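Local coordinates for alcohol oxidase (Myceliophthora thermophila, PDB 6F74), which probably uses bound FAD and molecular oxygen to oxidise a substrate, as a flavoprotein oxidase of the vanillyl-alcohol oxidase type, at residues Pro108-Tyr111 and Ala112-Glu115; Ala209-Trp212 and Arg213-Tyr216. All coordinates share one frame; numbering follows the deposited sequence.

Contact 1. Residues Pro108-Tyr111 and Ala112-Glu115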
ATOM      1  N   PRO A 108      20.466   6.865   7.780  1.00 21.69           N
ATOM      2  CA  PRO A 108      21.782   6.308   7.468  1.00 22.20           C
ATOM      3  C   PRO A 108      22.722   7.425   7.027  1.00 22.89           C
ATOM      4  O   PRO A 108      22.267   8.381   6.404  1.00 22.87           O
ATOM      5  CB  PRO A 108      21.493   5.345   6.337  1.00 21.92           C
ATOM      6  CG  PRO A 108      20.318   5.928   5.647  1.00 21.48           C
ATOM      7  CD  PRO A 108      19.478   6.514   6.752  1.00 21.20           C
ATOM      8  N   VAL A 109      24.004   7.311   7.402  1.00 23.54           N
ATOM      9  CA  VAL A 109      24.993   8.344   7.063  1.00 24.32           C
ATOM     10  C   VAL A 109      25.957   7.740   6.060  1.00 24.76           C
ATOM     11  O   VAL A 109      26.507   6.667   6.306  1.00 24.87           O
ATOM     12  CB  VAL A 109      25.734   8.856   8.313  1.00 24.88           C
ATOM     13  CG1 VAL A 109      26.707   9.988   7.952  1.00 25.77           C
ATOM     14  CG2 VAL A 109      24.772   9.346   9.346  1.00 24.46           C
ATOM     15  N   ASP A 110      26.130   8.422   4.932  1.00 25.03           N
ATOM     16  CA  ASP A 110      27.046   7.985   3.890  1.00 25.53           C
ATOM     17  C   ASP A 110      28.361   8.721   4.078  1.00 26.55           C
ATOM     18  O   ASP A 110      28.573   9.812   3.547  1.00 26.98           O
ATOM     19  CB  ASP A 110      26.431   8.217   2.503  1.00 25.25           C
ATOM     20  CG  ASP A 110      27.257   7.644   1.375  1.00 25.70           C
ATOM     21  OD1 ASP A 110      28.375   7.130   1.577  1.00 26.32           O
ATOM     22  OD2 ASP A 110      26.744   7.745   0.255  1.00 25.46           O
ATOM     23  N   TYR A 111      29.240   8.117   4.881  1.00 26.98           N
ATOM     24  CA  TYR A 111      30.521   8.729   5.216  1.00 28.02           C
ATOM     25  C   TYR A 111      31.443   8.827   4.002  1.00 28.76           C
ATOM     26  O   TYR A 111      32.162   9.831   3.866  1.00 29.57           O
ATOM     27  CB  TYR A 111      31.236   7.963   6.343  1.00 28.35           C
ATOM     28  CG  TYR A 111      30.656   8.243   7.713  1.00 27.97           C
ATOM     29  CD1 TYR A 111      30.977   9.416   8.410  1.00 28.51           C
ATOM     30  CD2 TYR A 111      29.777   7.341   8.311  1.00 27.14           C
ATOM     31  CE1 TYR A 111      30.444   9.674   9.664  1.00 28.20           C
ATOM     32  CE2 TYR A 111      29.238   7.579   9.562  1.00 26.82           C
ATOM     33  CZ  TYR A 111      29.564   8.747  10.236  1.00 27.34           C
ATOM     34  OH  TYR A 111      29.004   8.970  11.458  1.00 27.04           O
ATOM     35  N   ALA A 112      31.423   7.809   3.136  1.00 28.55           N
ATOM     36  CA  ALA A 112      32.197   7.826   1.893  1.00 29.20           C
ATOM     37  C   ALA A 112      31.867   9.082   1.061  1.00 29.28           C
ATOM     38  O   ALA A 112      32.768   9.696   0.510  1.00 30.16           O
ATOM     39  CB  ALA A 112      31.942   6.561   1.068  1.00 28.81           C
ATOM     40  N   ALA A 113      30.593   9.478   1.039  1.00 28.42           N
ATOM     41  CA  ALA A 113      30.136  10.674   0.312  1.00 28.45           C
ATOM     42  C   ALA A 113      30.329  12.010   1.065  1.00 28.96           C
ATOM     43  O   ALA A 113      29.854  13.047   0.606  1.00 28.99           O
ATOM     44  CB  ALA A 113      28.670  10.514  -0.080  1.00 27.40           C
ATOM     45  N   GLY A 114      31.034  11.985   2.194  1.00 29.43           N
ATOM     46  CA  GLY A 114      31.278  13.175   3.002  1.00 30.00           C
ATOM     47  C   GLY A 114      30.129  13.644   3.908  1.00 29.31           C
ATOM     48  O   GLY A 114      30.221  14.732   4.478  1.00 29.80           O
ATOM     49  N   GLU A 115      29.088  12.825   4.064  1.00 28.27           N
ATOM     50  CA  GLU A 115      27.977  13.159   4.959  1.00 27.63           C
ATOM     51  C   GLU A 115      28.416  13.002   6.421  1.00 27.86           C
ATOM     52  O   GLU A 115      29.387  12.279   6.722  1.00 28.26           O
ATOM     53  CB  GLU A 115      26.757  12.267   4.733  1.00 26.53           C
ATOM     54  CG  GLU A 115      26.244  12.253   3.319  1.00 26.22           C
ATOM     55  CD  GLU A 115      24.875  11.590   3.185  1.00 25.19           C
ATOM     56  OE1 GLU A 115      24.410  10.891   4.110  1.00 24.70           O
ATOM     57  OE2 GLU A 115      24.252  11.757   2.108  1.00 24.92           O
TER
HETATM   58  O   HOH W   1      31.974  11.937   6.467  1.00 17.86           O
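D110 and E115 meet at the two ends of a tight loop with the hydrogen-bond pattern of a Schellman motif, without a regular helix. The long bond of the motif runs from E115 N to D110 O (3.1 Å). Inside it, G114 N reaches Y111 O (3.0 Å), the bond of a type I turn that spans Y111 to G114. G114 closes the turn, and its positive phi of 79° is easily adopted without a side chain. The D110 carboxylate folds over the turn, its CG anti to the backbone N (chi1 -173°), which brings OD1 to A113 N at 3.3 Å; the N-H comes from well above the carboxylate plane. OD2 rests 3.4 Å from A113 CB, a contact the small alanine side chain allows. E115 points its extended chain back along D110, and E115 OE1 takes the N-H of D110 N (3.1 Å, nearly straight at the hydrogen), though from above the carboxylate plane. K508 forms a salt bridge with the same OE1 and also bonds P108 O, so its positive charge would probably offset the negative E115, whose OE2 lies 5.1 Å from D110 OD2. On the apolar side, one V109 methyl, CG1, sits over the centre of the Y111 ring, whose OH is bonded to C67 O. That CG1 lies 3.7 Å from E115 O, to which a water donates at 2.6 Å.

Contact 2. Residues Ala209-Trp212 and Arg213-Tyr216; sequences AYQW and RDVY
D214 OD2 is gripped by the backbone N-H of Q211 (OD2 to N 2.9 Å) and, more weakly, by a long ion pair to R179. The Q211 bond uses the anti lone pair of OD2, pointing away from the other oxygen. Q211 is the N-cap of helix 212-221, so this is one half of a capping box: the side chain of the third helical residue bonds the N-H of the cap. D214 CG stands beside its own backbone N (chi1 -51°), which turns the carboxylate back toward the cap. Q211 O meanwhile receives weak bonds from D214 N and V215 N, before the regular helical bond from Y216 N to W212 O takes over at 2.8 Å. Y210 brings ring atom CD1 to within 3.6 Å of D214 CB, the two side chains crossing at about a right angle and D214 OD2 lying at the ring edge, in its plane. The Y210 OH is tied to G181 N. On the buried side W212 and V215 run alongside each other in one direction, with W212 CZ3 3.7 Å from V215 CG1. The Y216 ring stands obliquely to the indole, with planes at 34°, and turns one face to W212 O; its OH bonds G229 O. The flat W212 also makes an edge-to-face pair with W240, an FAD-binding residue. An acid near the helix start would be favoured by the helix dipole, and its bond to the cap N-H is consistent with a fixed first turn beside the FAD site; the bonds to Q211 O add only weakly.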
ATOM      1  N   ALA A 209       0.988 -14.749   8.066  1.00 21.12           N
ATOM      2  CA  ALA A 209       1.312 -13.423   7.534  1.00 20.53           C
ATOM      3  C   ALA A 209       2.362 -13.535   6.419  1.00 20.56           C
ATOM      4  O   ALA A 209       3.463 -12.971   6.491  1.00 20.28           O
ATOM      5  CB  ALA A 209       1.813 -12.533   8.626  1.00 20.09           C
ATOM      6  N   TYR A 210       1.985 -14.276   5.376  1.00 20.97           N
ATOM      7  CA  TYR A 210       2.830 -14.458   4.228  1.00 21.08           C
ATOM      8  C   TYR A 210       2.891 -13.172   3.390  1.00 20.58           C
ATOM      9  O   TYR A 210       2.063 -12.262   3.541  1.00 20.23           O
ATOM     10  CB  TYR A 210       2.347 -15.657   3.414  1.00 21.74           C
ATOM     11  CG  TYR A 210       2.677 -16.978   4.051  1.00 22.35           C
ATOM     12  CD1 TYR A 210       3.927 -17.578   3.842  1.00 22.65           C
ATOM     13  CD2 TYR A 210       1.757 -17.639   4.866  1.00 22.70           C
ATOM     14  CE1 TYR A 210       4.256 -18.781   4.417  1.00 23.27           C
ATOM     15  CE2 TYR A 210       2.070 -18.863   5.445  1.00 23.32           C
ATOM     16  CZ  TYR A 210       3.328 -19.426   5.223  1.00 23.60           C
ATOM     17  OH  TYR A 210       3.655 -20.651   5.787  1.00 24.30           O
ATOM     18  N   GLN A 211       3.905 -13.110   2.548  1.00 20.59           N
ATOM     19  CA  GLN A 211       4.050 -12.049   1.547  1.00 20.25           C
ATOM     20  C   GLN A 211       3.480 -12.575   0.239  1.00 20.59           C
ATOM     21  O   GLN A 211       3.219 -13.781   0.113  1.00 21.13           O
ATOM     22  CB  GLN A 211       5.504 -11.651   1.421  1.00 20.13           C
ATOM     23  CG  GLN A 211       6.037 -11.004   2.688  1.00 19.80           C
ATOM     24  CD  GLN A 211       7.559 -10.952   2.701  1.00 19.89           C
ATOM     25  OE1 GLN A 211       8.198 -11.950   3.006  1.00 20.29           O
ATOM     26  NE2 GLN A 211       8.140  -9.788   2.401  1.00 19.57           N
ATOM     27  N   TRP A 212       3.225 -11.673  -0.708  1.00 20.33           N
ATOM     28  CA  TRP A 212       2.722 -12.092  -2.024  1.00 20.65           C
ATOM     29  C   TRP A 212       3.650 -13.075  -2.742  1.00 21.13           C
ATOM     30  O   TRP A 212       3.166 -14.023  -3.405  1.00 21.66           O
ATOM     31  CB  TRP A 212       2.383 -10.901  -2.920  1.00 20.30           C
ATOM     32  CG  TRP A 212       1.071 -10.359  -2.521  1.00 20.13           C
ATOM     33  CD1 TRP A 212       0.824  -9.166  -1.951  1.00 19.68           C
ATOM     34  CD2 TRP A 212      -0.183 -11.047  -2.603  1.00 20.52           C
ATOM     35  NE1 TRP A 212      -0.524  -9.048  -1.671  1.00 19.75           N
ATOM     36  CE2 TRP A 212      -1.158 -10.197  -2.058  1.00 20.27           C
ATOM     37  CE3 TRP A 212      -0.569 -12.299  -3.084  1.00 21.12           C
ATOM     38  CZ2 TRP A 212      -2.500 -10.549  -1.986  1.00 20.60           C
ATOM     39  CZ3 TRP A 212      -1.915 -12.647  -3.016  1.00 21.46           C
ATOM     40  CH2 TRP A 212      -2.860 -11.779  -2.467  1.00 21.19           C
ATOM     41  N   ARG A 213       4.955 -12.895  -2.568  1.00 21.04           N
ATOM     42  CA  ARG A 213       5.916 -13.810  -3.170  1.00 21.56           C
ATOM     43  C   ARG A 213       5.564 -15.267  -2.825  1.00 22.20           C
ATOM     44  O   ARG A 213       5.544 -16.117  -3.692  1.00 22.76           O
ATOM     45  CB  ARG A 213       7.327 -13.497  -2.704  1.00 21.46           C
ATOM     46  CG  ARG A 213       8.360 -14.167  -3.586  1.00 21.99           C
ATOM     47  CD  ARG A 213       9.761 -13.631  -3.213  1.00 21.88           C
ATOM     48  NE  ARG A 213      10.003 -12.284  -3.780  1.00 21.41           N
ATOM     49  CZ  ARG A 213      10.209 -12.053  -5.073  1.00 21.54           C
ATOM     50  NH1 ARG A 213      10.268 -13.081  -5.948  1.00 22.12           N
ATOM     51  NH2 ARG A 213      10.410 -10.801  -5.508  1.00 21.14           N
ATOM     52  N   ASP A 214       5.235 -15.516  -1.573  1.00 22.15           N
ATOM     53  CA  ASP A 214       4.997 -16.880  -1.068  1.00 22.80           C
ATOM     54  C   ASP A 214       3.712 -17.448  -1.662  1.00 23.18           C
ATOM     55  O   ASP A 214       3.647 -18.617  -2.032  1.00 23.91           O
ATOM     56  CB  ASP A 214       4.899 -16.856   0.466  1.00 22.60           C
ATOM     57  CG  ASP A 214       6.074 -16.133   1.127  1.00 22.18           C
ATOM     58  OD1 ASP A 214       7.213 -16.581   0.961  1.00 22.50           O
ATOM     59  OD2 ASP A 214       5.879 -15.094   1.813  1.00 21.59           O
ATOM     60  N   VAL A 215       2.698 -16.592  -1.764  1.00 22.76           N
ATOM     61  CA  VAL A 215       1.389 -16.964  -2.287  1.00 23.10           C
ATOM     62  C   VAL A 215       1.492 -17.279  -3.778  1.00 23.48           C
ATOM     63  O   VAL A 215       0.933 -18.287  -4.273  1.00 24.18           O
ATOM     64  CB  VAL A 215       0.349 -15.852  -2.016  1.00 22.56           C
ATOM     65  CG1 VAL A 215      -1.027 -16.188  -2.602  1.00 22.98           C
ATOM     66  CG2 VAL A 215       0.207 -15.643  -0.526  1.00 22.30           C
ATOM     67  N   TYR A 216       2.253 -16.452  -4.475  1.00 23.07           N
ATOM     68  CA  TYR A 216       2.457 -16.616  -5.908  1.00 23.37           C
ATOM     69  C   TYR A 216       3.112 -17.942  -6.312  1.00 24.18           C
ATOM     70  O   TYR A 216       2.787 -18.517  -7.341  1.00 24.71           O
ATOM     71  CB  TYR A 216       3.305 -15.443  -6.424  1.00 22.80           C
ATOM     72  CG  TYR A 216       2.602 -14.094  -6.555  1.00 22.17           C
ATOM     73  CD1 TYR A 216       1.204 -13.952  -6.491  1.00 22.16           C
ATOM     74  CD2 TYR A 216       3.355 -12.960  -6.826  1.00 21.66           C
ATOM     75  CE1 TYR A 216       0.593 -12.726  -6.658  1.00 21.67           C
ATOM     76  CE2 TYR A 216       2.754 -11.727  -6.998  1.00 21.17           C
ATOM     77  CZ  TYR A 216       1.385 -11.603  -6.921  1.00 21.17           C
ATOM     78  OH  TYR A 216       0.824 -10.365  -7.130  1.00 20.75           O
TER

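Overall arrangement
Following the chain from the N terminus, contact 1 comes first, in the long loop between helix 88-93 and strand 128-131. It closes a tight turn within the span bounded by the disulfide C106-C120, and it ties that loop to helix 75-84 and to K508, near the start of helix 512-533. Contact 2 opens later, where strand 203-208 of the antiparallel sheet runs into helix 212-221, within the FAD-binding domain. The two lie in series, neither nested nor crossing, with centres about 35 Å and nearest atoms about 20 Å apart. Contact 1 is at the periphery, removed from the FAD site; contact 2 lies nearer the middle, with the Q211 side chain about 7 Å from the bound FAD.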